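2L protein (Yaba-like disease virus, PDB 3IT8) is an MHC class I-like glycoprotein that probably captures the host cytokine tumour necrosis factor and so blunts the antiviral response. Local coordinates at residues 67-72 and 149-154; 74-79 and 89-94; 98-103 and 211-216; 181-186 and 285-290. One frame throughout, in Å; residues are numbered along the deposited sequence.

Contact 1 of 4, residues 67-72 and 149-154; sequences NFWYSL and KDVKAY
The F68 ring is the centre of this helix-helix contact, with the Y154 ring standing over one of its faces. Y154 turns its edge to F68 in a T-shaped (edge-to-face) pair, centroids 5.0 Å apart and planes at 78°. The touching edge is the CD1-CE1 side: Y154 CD1 lies 3.7 Å from F68 CE2, offset from the middle of the phenylalanine ring toward its rim. F68 has CG anti to the backbone N (chi1 167°), which sends the ring toward helix 149-154, and its far end also meets D150, where CE1 comes 3.5 Å from the aspartate CB. Behind it lies W69: F68 stands with its CE2 edge over the centre of one indole face, the two planes steeply inclined. The outer rim of the indole faces the second helix: W69 CZ2 sits 3.7 Å from Y154 CB, and V151 CG1 approaches CH2 at the edge, near the ring plane. V151 divides its two methyls between partners, giving CG1 to W69 and CG2 to L72, whose CD2 is 3.7 Å from V151 CG2. The cross-contact is therefore apolar and largely aromatic. The segment axes come no closer than 11.9 Å and run at 130° to each other, a distance these rings bridge. W69 also meets Y7 on the sheet beneath. This is the MHC class I-like platform, two helices, 61-82 and 148-174, laid over an eight-stranded antiparallel sheet, with large side chains filling the space between the helices at this point.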
# COMPACT_ATOMS: atom_id res chain seq x y z
N ASN D 67 -22.31 31.40 -25.13
CA ASN D 67 -23.21 31.23 -26.26
C ASN D 67 -24.01 29.95 -26.06
O ASN D 67 -25.22 29.95 -26.29
CB ASN D 67 -22.44 31.17 -27.57
CG ASN D 67 -21.58 32.39 -27.80
OD1 ASN D 67 -21.95 33.49 -27.40
ND2 ASN D 67 -20.45 32.22 -28.45
N PHE D 68 -23.35 28.88 -25.63
CA PHE D 68 -24.05 27.61 -25.42
C PHE D 68 -25.19 27.77 -24.42
O PHE D 68 -26.34 27.44 -24.72
CB PHE D 68 -23.10 26.54 -24.90
CG PHE D 68 -23.80 25.33 -24.37
CD1 PHE D 68 -24.20 24.31 -25.22
CD2 PHE D 68 -24.09 25.22 -23.00
CE1 PHE D 68 -24.88 23.20 -24.74
CE2 PHE D 68 -24.78 24.11 -22.50
CZ PHE D 68 -25.17 23.09 -23.38
N TRP D 69 -24.88 28.28 -23.24
CA TRP D 69 -25.88 28.46 -22.21
C TRP D 69 -26.97 29.47 -22.57
O TRP D 69 -28.16 29.22 -22.39
CB TRP D 69 -25.21 28.86 -20.89
CG TRP D 69 -24.47 27.73 -20.25
CD1 TRP D 69 -23.12 27.64 -20.02
CD2 TRP D 69 -25.04 26.49 -19.79
NE1 TRP D 69 -22.81 26.43 -19.45
CE2 TRP D 69 -23.97 25.70 -19.30
CE3 TRP D 69 -26.34 25.97 -19.75
CZ2 TRP D 69 -24.17 24.41 -18.77
CZ3 TRP D 69 -26.54 24.68 -19.22
CH2 TRP D 69 -25.45 23.92 -18.74
N TYR D 70 -26.57 30.63 -23.08
CA TYR D 70 -27.56 31.62 -23.45
C TYR D 70 -28.62 30.99 -24.34
O TYR D 70 -29.82 31.08 -24.08
CB TYR D 70 -26.91 32.77 -24.21
CG TYR D 70 -27.94 33.70 -24.79
CD1 TYR D 70 -28.60 34.63 -23.99
CD2 TYR D 70 -28.32 33.58 -26.13
CE1 TYR D 70 -29.61 35.42 -24.50
CE2 TYR D 70 -29.33 34.36 -26.66
CZ TYR D 70 -29.98 35.28 -25.83
OH TYR D 70 -31.01 36.06 -26.31
N SER D 71 -28.16 30.36 -25.40
CA SER D 71 -29.06 29.73 -26.35
C SER D 71 -29.94 28.64 -25.72
O SER D 71 -31.16 28.65 -25.89
CB SER D 71 -28.25 29.14 -27.50
OG SER D 71 -29.09 28.39 -28.34
N LEU D 72 -29.33 27.71 -24.99
CA LEU D 72 -30.08 26.63 -24.39
C LEU D 72 -31.01 27.13 -23.31
O LEU D 72 -32.05 26.54 -23.08
CB LEU D 72 -29.12 25.59 -23.82
CG LEU D 72 -29.80 24.39 -23.17
CD1 LEU D 72 -30.80 23.75 -24.13
CD2 LEU D 72 -28.74 23.40 -22.75
N LYS D 149 -26.16 15.88 -23.24
CA LYS D 149 -24.79 15.44 -23.07
C LYS D 149 -23.89 16.62 -22.75
O LYS D 149 -22.96 16.49 -21.95
CB LYS D 149 -24.29 14.70 -24.32
CG LYS D 149 -25.10 13.45 -24.67
CD LYS D 149 -25.34 12.55 -23.44
CE LYS D 149 -26.48 11.55 -23.66
NZ LYS D 149 -26.99 10.96 -22.39
N ASP D 150 -24.17 17.76 -23.35
CA ASP D 150 -23.35 18.94 -23.09
C ASP D 150 -23.64 19.50 -21.72
O ASP D 150 -22.74 20.00 -21.04
CB ASP D 150 -23.58 20.00 -24.16
CG ASP D 150 -22.97 19.63 -25.49
OD1 ASP D 150 -21.78 19.26 -25.51
OD2 ASP D 150 -23.67 19.70 -26.52
N VAL D 151 -24.90 19.43 -21.29
CA VAL D 151 -25.28 19.92 -19.98
C VAL D 151 -24.50 19.12 -18.96
O VAL D 151 -23.82 19.69 -18.10
CB VAL D 151 -26.77 19.75 -19.72
CG1 VAL D 151 -27.09 20.13 -18.29
CG2 VAL D 151 -27.55 20.63 -20.67
N LYS D 152 -24.57 17.79 -19.06
CA LYS D 152 -23.85 16.91 -18.14
C LYS D 152 -22.39 17.29 -18.04
O LYS D 152 -21.82 17.40 -16.96
CB LYS D 152 -23.94 15.45 -18.60
CG LYS D 152 -25.18 14.71 -18.19
CD LYS D 152 -25.12 13.30 -18.75
CE LYS D 152 -26.31 12.48 -18.31
NZ LYS D 152 -26.32 11.15 -18.97
N ALA D 153 -21.78 17.48 -19.20
CA ALA D 153 -20.37 17.82 -19.26
C ALA D 153 -20.02 19.20 -18.71
O ALA D 153 -19.12 19.33 -17.88
CB ALA D 153 -19.89 17.69 -20.69
N TYR D 154 -20.72 20.24 -19.17
CA TYR D 154 -20.44 21.59 -18.72
C TYR D 154 -20.87 21.86 -17.29
O TYR D 154 -20.07 22.34 -16.50
CB TYR D 154 -21.11 22.61 -19.65
CG TYR D 154 -20.54 22.60 -21.04
CD1 TYR D 154 -21.33 22.94 -22.14
CD2 TYR D 154 -19.21 22.27 -21.26
CE1 TYR D 154 -20.81 22.95 -23.41
CE2 TYR D 154 -18.68 22.27 -22.53
CZ TYR D 154 -19.48 22.61 -23.60
OH TYR D 154 -18.95 22.63 -24.86

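Contact 2 of 4, residues 74-79 and 89-94; sequences KETLEE and TSLSLI
Helix 74-79 and strand 90-94 approach most closely at L77 and L91, whose CA atoms are 6.4 Å apart. The segment axes pass at 8.6 Å and run at 136°, so the helix crosses the strand aslant and closer to antiparallel than to parallel. L91 points toward the helix. Its CG is anti to the backbone N (chi1 -167°), which carries CD2 up to T76, 3.6 Å from CG2; the two side chains meet at about a right angle. The same CD2 methyl lies 4.0 Å from the backbone N of L77, placing it on the helix surface between the two residues. L77 reaches further along the strand toward its start, where CD2 lies 4.1 Å from both S90 CA and T89 O, packing on backbone rather than on a side chain. Only the methyl side of T76 serves this interface: its OG1 is hydrogen-bonded to M140 N and L72 O. M73 and I80 of the same helix also cover L91, while V110 and T112 flank it from strand 103-112. The result is helix-on-sheet packing, the way the first helix of an MHC-like platform is seated on its antiparallel floor.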
# COMPACT_ATOMS: atom_id res chain seq x y z
N LYS D 74 -32.36 30.16 -23.32
CA LYS D 74 -33.39 30.89 -24.02
C LYS D 74 -34.44 29.84 -24.43
O LYS D 74 -35.63 30.05 -24.27
CB LYS D 74 -32.80 31.55 -25.26
CG LYS D 74 -33.79 32.35 -26.05
CD LYS D 74 -33.18 32.81 -27.34
CE LYS D 74 -34.24 33.38 -28.27
NZ LYS D 74 -33.63 33.82 -29.57
N GLU D 75 -33.99 28.71 -24.97
CA GLU D 75 -34.89 27.64 -25.39
C GLU D 75 -35.73 27.18 -24.20
O GLU D 75 -36.94 27.04 -24.30
CB GLU D 75 -34.10 26.45 -25.95
CG GLU D 75 -34.98 25.35 -26.52
CD GLU D 75 -34.24 24.04 -26.74
OE1 GLU D 75 -33.18 24.06 -27.40
OE2 GLU D 75 -34.72 22.99 -26.25
N THR D 76 -35.07 26.95 -23.07
CA THR D 76 -35.74 26.49 -21.87
C THR D 76 -36.76 27.48 -21.35
O THR D 76 -37.83 27.11 -20.90
CB THR D 76 -34.74 26.22 -20.75
OG1 THR D 76 -33.79 25.25 -21.20
CG2 THR D 76 -35.47 25.70 -19.50
N LEU D 77 -36.42 28.76 -21.41
CA LEU D 77 -37.35 29.76 -20.94
C LEU D 77 -38.61 29.80 -21.81
O LEU D 77 -39.72 29.92 -21.30
CB LEU D 77 -36.67 31.13 -20.92
CG LEU D 77 -37.50 32.30 -20.39
CD1 LEU D 77 -38.27 31.89 -19.13
CD2 LEU D 77 -36.58 33.48 -20.11
N GLU D 78 -38.44 29.67 -23.13
CA GLU D 78 -39.57 29.68 -24.05
C GLU D 78 -40.53 28.53 -23.74
O GLU D 78 -41.73 28.73 -23.65
CB GLU D 78 -39.08 29.59 -25.50
CG GLU D 78 -38.38 30.86 -25.98
CD GLU D 78 -37.93 30.78 -27.43
OE1 GLU D 78 -38.77 30.43 -28.29
OE2 GLU D 78 -36.75 31.08 -27.72
N GLU D 79 -39.98 27.32 -23.57
CA GLU D 79 -40.79 26.14 -23.27
C GLU D 79 -41.53 26.34 -21.95
O GLU D 79 -42.71 26.04 -21.83
CB GLU D 79 -39.92 24.89 -23.19
CG GLU D 79 -39.08 24.63 -24.44
CD GLU D 79 -39.92 24.30 -25.65
OE1 GLU D 79 -40.81 25.10 -26.01
OE2 GLU D 79 -39.69 23.23 -26.26
N THR D 89 -40.47 35.68 -15.95
CA THR D 89 -39.73 36.80 -16.51
C THR D 89 -38.34 36.38 -16.95
O THR D 89 -37.86 36.78 -18.03
CB THR D 89 -39.54 37.89 -15.49
OG1 THR D 89 -40.79 38.18 -14.87
CG2 THR D 89 -39.00 39.14 -16.15
N SER D 90 -37.68 35.59 -16.11
CA SER D 90 -36.32 35.14 -16.39
C SER D 90 -35.97 33.77 -15.84
O SER D 90 -36.72 33.18 -15.06
CB SER D 90 -35.33 36.15 -15.83
OG SER D 90 -35.45 36.21 -14.42
N LEU D 91 -34.79 33.29 -16.24
CA LEU D 91 -34.26 31.99 -15.85
C LEU D 91 -32.79 32.17 -15.50
O LEU D 91 -32.07 32.91 -16.16
CB LEU D 91 -34.40 31.01 -17.01
CG LEU D 91 -34.18 29.54 -16.68
CD1 LEU D 91 -35.16 29.12 -15.59
CD2 LEU D 91 -34.39 28.69 -17.92
N SER D 92 -32.35 31.50 -14.44
CA SER D 92 -30.96 31.60 -14.01
C SER D 92 -30.29 30.26 -13.72
O SER D 92 -30.91 29.34 -13.15
CB SER D 92 -30.84 32.46 -12.75
OG SER D 92 -31.17 33.80 -12.99
N LEU D 93 -29.03 30.14 -14.11
CA LEU D 93 -28.26 28.94 -13.86
C LEU D 93 -27.20 29.32 -12.82
O LEU D 93 -26.24 30.01 -13.13
CB LEU D 93 -27.58 28.45 -15.13
CG LEU D 93 -26.66 27.25 -14.87
CD1 LEU D 93 -27.48 26.12 -14.28
CD2 LEU D 93 -25.96 26.80 -16.17
N ILE D 94 -27.40 28.89 -11.59
CA ILE D 94 -26.48 29.21 -10.50
C ILE D 94 -25.59 28.02 -10.21
O ILE D 94 -26.06 26.94 -9.85
CB ILE D 94 -27.25 29.57 -9.21
CG1 ILE D 94 -28.25 30.69 -9.49
CG2 ILE D 94 -26.29 30.00 -8.13
CD1 ILE D 94 -27.63 31.91 -10.09

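Contact 3 of 4, residues 98-103 and 211-216; sequences YETGLL and DVITKW
D211 OD2 is held by two donors: the hydroxyl of T100 and the N-terminal amino group of I1. The T100 OG1 to D211 OD2 bond is 3.1 Å long and uses the anti lone pair of the carboxylate oxygen, the one directed away from OD1. D211 has CG between its own N and carbonyl carbon (chi1 48°), which brings OD2 back toward T100, the two side chains passing in opposite directions. The charged terminus of I1 would probably stabilise the carboxylate as an anion. T100 turns its other branch to the strand: CG2 lies 3.9 Å from V212 CA and 4.1 Å from I213 CG1. From there the contact becomes apolar. I213 is met obliquely by L103, with L103 CD1 3.5 Å from I213 CG2, while the I213 CD1 methyl reaches Y98 CE1 at 4.3 Å. K215 completes the row, its NZ 4.2 Å from L103 CD2 and its charge paired with E236. A type II' turn from T100 to L103 brings both T100 and L103 to face the strand, with G101 at positive phi (63°). E99 points away from D211-W216; its salt bridges are with basic side chains on the chain of another protein, where L102 also packs, so this end of the hairpin takes part in a contact with that protein. The arrangement is a junction between domains: the hairpin closing strands 90-100 and 103-112 of the MHC-like platform rests on the Ig-like domain at the start of strand 213-218.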
# COMPACT_ATOMS: atom_id res chain seq x y z
N TYR D 98 -17.49 26.41 -2.73
CA TYR D 98 -17.05 27.15 -1.56
C TYR D 98 -16.16 26.34 -0.64
O TYR D 98 -16.22 25.12 -0.60
CB TYR D 98 -18.27 27.60 -0.76
CG TYR D 98 -19.07 26.44 -0.21
CD1 TYR D 98 -18.78 25.90 1.04
CD2 TYR D 98 -20.08 25.86 -0.97
CE1 TYR D 98 -19.50 24.80 1.53
CE2 TYR D 98 -20.79 24.76 -0.50
CZ TYR D 98 -20.50 24.23 0.74
OH TYR D 98 -21.19 23.12 1.18
N GLU D 99 -15.33 27.08 0.10
CA GLU D 99 -14.42 26.54 1.09
C GLU D 99 -14.59 27.52 2.25
O GLU D 99 -13.80 28.44 2.42
CB GLU D 99 -12.99 26.56 0.58
CG GLU D 99 -12.44 25.17 0.37
CD GLU D 99 -10.95 25.16 0.05
OE1 GLU D 99 -10.15 25.73 0.83
OE2 GLU D 99 -10.57 24.58 -1.00
N THR D 100 -15.67 27.33 3.01
CA THR D 100 -16.00 28.15 4.17
C THR D 100 -15.45 27.47 5.43
O THR D 100 -16.11 26.60 5.99
CB THR D 100 -17.52 28.28 4.31
OG1 THR D 100 -18.07 28.75 3.07
CG2 THR D 100 -17.89 29.25 5.42
N GLY D 101 -14.26 27.86 5.87
CA GLY D 101 -13.68 27.21 7.03
C GLY D 101 -13.44 25.75 6.70
O GLY D 101 -12.86 25.42 5.66
N LEU D 102 -13.90 24.86 7.57
CA LEU D 102 -13.74 23.43 7.35
C LEU D 102 -14.71 22.90 6.30
O LEU D 102 -14.40 21.93 5.61
CB LEU D 102 -13.97 22.65 8.64
CG LEU D 102 -12.95 22.74 9.76
CD1 LEU D 102 -13.34 21.73 10.83
CD2 LEU D 102 -11.55 22.47 9.22
N LEU D 103 -15.88 23.53 6.20
CA LEU D 103 -16.89 23.10 5.24
C LEU D 103 -16.48 23.39 3.80
O LEU D 103 -15.75 24.35 3.52
CB LEU D 103 -18.22 23.79 5.53
CG LEU D 103 -18.72 23.69 6.97
CD1 LEU D 103 -20.10 24.33 7.07
CD2 LEU D 103 -18.77 22.23 7.41
N ASP D 211 -18.58 34.70 3.11
CA ASP D 211 -19.19 33.39 3.29
C ASP D 211 -19.03 32.93 4.73
O ASP D 211 -17.91 32.86 5.27
CB ASP D 211 -18.58 32.35 2.32
CG ASP D 211 -17.05 32.38 2.30
OD1 ASP D 211 -16.46 33.44 2.00
OD2 ASP D 211 -16.43 31.32 2.55
N VAL D 212 -20.15 32.63 5.37
CA VAL D 212 -20.14 32.16 6.74
C VAL D 212 -21.24 31.16 6.87
O VAL D 212 -22.30 31.31 6.27
CB VAL D 212 -20.40 33.30 7.76
CG1 VAL D 212 -20.87 32.73 9.08
CG2 VAL D 212 -19.13 34.07 7.99
N ILE D 213 -20.98 30.10 7.62
CA ILE D 213 -21.98 29.09 7.84
C ILE D 213 -22.03 28.81 9.31
O ILE D 213 -21.01 28.83 10.01
CB ILE D 213 -21.70 27.81 7.05
CG1 ILE D 213 -21.85 28.10 5.55
CG2 ILE D 213 -22.68 26.73 7.46
CD1 ILE D 213 -21.58 26.92 4.66
N THR D 214 -23.23 28.54 9.78
CA THR D 214 -23.47 28.31 11.17
C THR D 214 -24.19 26.99 11.41
O THR D 214 -25.14 26.64 10.68
CB THR D 214 -24.29 29.48 11.72
OG1 THR D 214 -23.80 29.85 13.00
CG2 THR D 214 -25.75 29.12 11.84
N LYS D 215 -23.74 26.26 12.43
CA LYS D 215 -24.36 24.99 12.81
C LYS D 215 -24.75 25.00 14.28
O LYS D 215 -23.95 25.36 15.15
CB LYS D 215 -23.40 23.81 12.58
CG LYS D 215 -23.19 23.46 11.13
CD LYS D 215 -22.45 22.16 10.96
CE LYS D 215 -22.45 21.75 9.49
NZ LYS D 215 -22.03 20.34 9.27
N TRP D 216 -25.99 24.61 14.55
CA TRP D 216 -26.48 24.53 15.92
C TRP D 216 -26.47 23.07 16.36
O TRP D 216 -27.17 22.23 15.80
CB TRP D 216 -27.89 25.11 16.04
CG TRP D 216 -27.92 26.58 15.85
CD1 TRP D 216 -28.09 27.25 14.68
CD2 TRP D 216 -27.72 27.57 16.86
NE1 TRP D 216 -28.00 28.60 14.89
CE2 TRP D 216 -27.77 28.83 16.22
CE3 TRP D 216 -27.49 27.52 18.24
CZ2 TRP D 216 -27.60 30.04 16.92
CZ3 TRP D 216 -27.33 28.72 18.94
CH2 TRP D 216 -27.39 29.96 18.27

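Contact 4 of 4, residues 181-186 and 285-290; sequences DTTPTV and HDTLEA
T183 and P184 lead into the first strand of the Ig-like domain and pack against T287 and L288, in the loop that joins strands 279-284 and 291-293 at one end of the β-sandwich. The half around P184 is the more closely packed and lies against the buried H285. L288 CD1 touches both T183 CG2 and P184 CD, the latter at 3.6 Å, and the leucine and proline side chains reach toward each other. P184 and T287 run alongside in opposite senses, CD against OG1. Inward of this, H285 meets F207 and P184 rests on V204 and F207, tying both segments to strand 198-207.

The other half, around D181, is more open. D181 and T183 are solvent-exposed, and D181 touches the loop mainly through OD2, which lies 4.0 Å from T287 CG2 and 3.8 Å from D286 CB. Two acidic groups approach here, D181 OD2 standing 4.3 Å from D286 OD2. The mutual repulsion is probably eased because D286 OD2 accepts a hydrogen bond from the N-terminal amino group of I1. T183 lies on the boundary between the two halves and splits its branches accordingly: with OG1 at chi1 -47°, CG2 is anti to the backbone N and turned toward L288, while OG1 goes to the preceding residue of the loop, 3.3 Å from T287 CB.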
# COMPACT_ATOMS: atom_id res chain seq x y z
N ASP D 181 -8.28 39.14 4.91
CA ASP D 181 -9.12 38.34 5.79
C ASP D 181 -9.33 39.09 7.10
O ASP D 181 -8.42 39.77 7.60
CB ASP D 181 -8.46 36.99 6.07
CG ASP D 181 -8.82 35.94 5.04
OD1 ASP D 181 -8.90 36.28 3.84
OD2 ASP D 181 -9.01 34.77 5.42
N THR D 182 -10.53 38.99 7.65
CA THR D 182 -10.83 39.65 8.91
C THR D 182 -11.65 38.75 9.83
O THR D 182 -12.76 38.33 9.49
CB THR D 182 -11.59 40.95 8.66
OG1 THR D 182 -10.66 41.91 8.13
CG2 THR D 182 -12.22 41.48 9.95
N THR D 183 -11.09 38.46 11.00
CA THR D 183 -11.75 37.59 11.97
C THR D 183 -12.89 38.27 12.68
O THR D 183 -12.77 39.38 13.16
CB THR D 183 -10.77 37.10 13.00
OG1 THR D 183 -9.59 36.64 12.33
CG2 THR D 183 -11.39 35.97 13.78
N PRO D 184 -14.03 37.59 12.76
CA PRO D 184 -15.21 38.15 13.42
C PRO D 184 -15.22 38.01 14.94
O PRO D 184 -14.36 37.34 15.52
CB PRO D 184 -16.34 37.36 12.78
CG PRO D 184 -15.74 35.99 12.74
CD PRO D 184 -14.34 36.27 12.20
N THR D 185 -16.22 38.63 15.55
CA THR D 185 -16.46 38.61 16.98
C THR D 185 -17.77 37.86 17.10
O THR D 185 -18.72 38.18 16.40
CB THR D 185 -16.66 40.02 17.52
OG1 THR D 185 -15.42 40.72 17.49
CG2 THR D 185 -17.19 39.97 18.93
N VAL D 186 -17.83 36.88 17.99
CA VAL D 186 -19.07 36.13 18.12
C VAL D 186 -19.61 36.22 19.53
O VAL D 186 -18.86 36.32 20.51
CB VAL D 186 -18.87 34.64 17.75
CG1 VAL D 186 -20.22 33.94 17.66
CG2 VAL D 186 -18.10 34.53 16.45
N HIS D 285 -15.88 29.72 9.32
CA HIS D 285 -15.38 30.84 8.54
C HIS D 285 -13.90 30.64 8.21
O HIS D 285 -13.22 29.84 8.86
CB HIS D 285 -15.56 32.12 9.34
CG HIS D 285 -15.11 33.34 8.62
ND1 HIS D 285 -15.87 33.96 7.66
CD2 HIS D 285 -13.96 34.05 8.69
CE1 HIS D 285 -15.21 34.99 7.16
NE2 HIS D 285 -14.04 35.06 7.77
N ASP D 286 -13.39 31.34 7.20
CA ASP D 286 -11.99 31.19 6.80
C ASP D 286 -11.04 31.43 7.97
O ASP D 286 -10.10 30.67 8.18
CB ASP D 286 -11.67 32.13 5.64
CG ASP D 286 -12.04 31.53 4.29
OD1 ASP D 286 -12.88 30.60 4.27
OD2 ASP D 286 -11.48 31.98 3.26
N THR D 287 -11.28 32.49 8.73
CA THR D 287 -10.48 32.76 9.92
C THR D 287 -11.16 31.81 10.90
O THR D 287 -12.36 31.62 10.81
CB THR D 287 -10.64 34.23 10.35
OG1 THR D 287 -11.99 34.49 10.74
CG2 THR D 287 -10.28 35.15 9.19
N LEU D 288 -10.42 31.21 11.83
CA LEU D 288 -11.02 30.24 12.76
C LEU D 288 -11.77 29.11 12.05
O LEU D 288 -12.99 29.12 12.03
CB LEU D 288 -11.96 30.91 13.80
CG LEU D 288 -13.27 31.75 13.74
CD1 LEU D 288 -12.98 33.10 13.15
CD2 LEU D 288 -14.39 31.06 12.99
N GLU D 289 -11.05 28.15 11.47
CA GLU D 289 -11.66 27.03 10.74
C GLU D 289 -13.06 26.63 11.22
O GLU D 289 -13.98 26.43 10.42
CB GLU D 289 -10.73 25.81 10.78
CG GLU D 289 -9.41 26.02 10.04
CD GLU D 289 -8.56 24.75 9.97
OE1 GLU D 289 -8.22 24.20 11.04
OE2 GLU D 289 -8.24 24.31 8.85
N ALA D 290 -13.24 26.53 12.53
CA ALA D 290 -14.54 26.20 13.10
C ALA D 290 -14.50 26.33 14.61
O ALA D 290 -13.89 25.51 15.30
CB ALA D 290 -14.94 24.79 12.71

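In the fold
The contacts fall into two pairs on opposite sides of the chain's centre. Contacts 1 and 2, centres 12 Å apart, share helix 61-82 and touch where W69 CE3 meets L93 CD2 at 3.7 Å, so helix pairing and helix-on-sheet packing adjoin in the MHC-like platform. Contacts 3 and 4, centres 10 Å apart, meet around I1, which bonds to D211 and D286. Strand 90-100 runs from contact 2 to contact 3, about 30 Å away between centres. Along the chain, contact 2 falls between the segments of contact 1; contacts 1 and 3 interleave, as do 3 and 4; contact 4 opens after contact 1 has closed. Contact 4 lies within the Ig-like domain, which contact 3 joins to the platform.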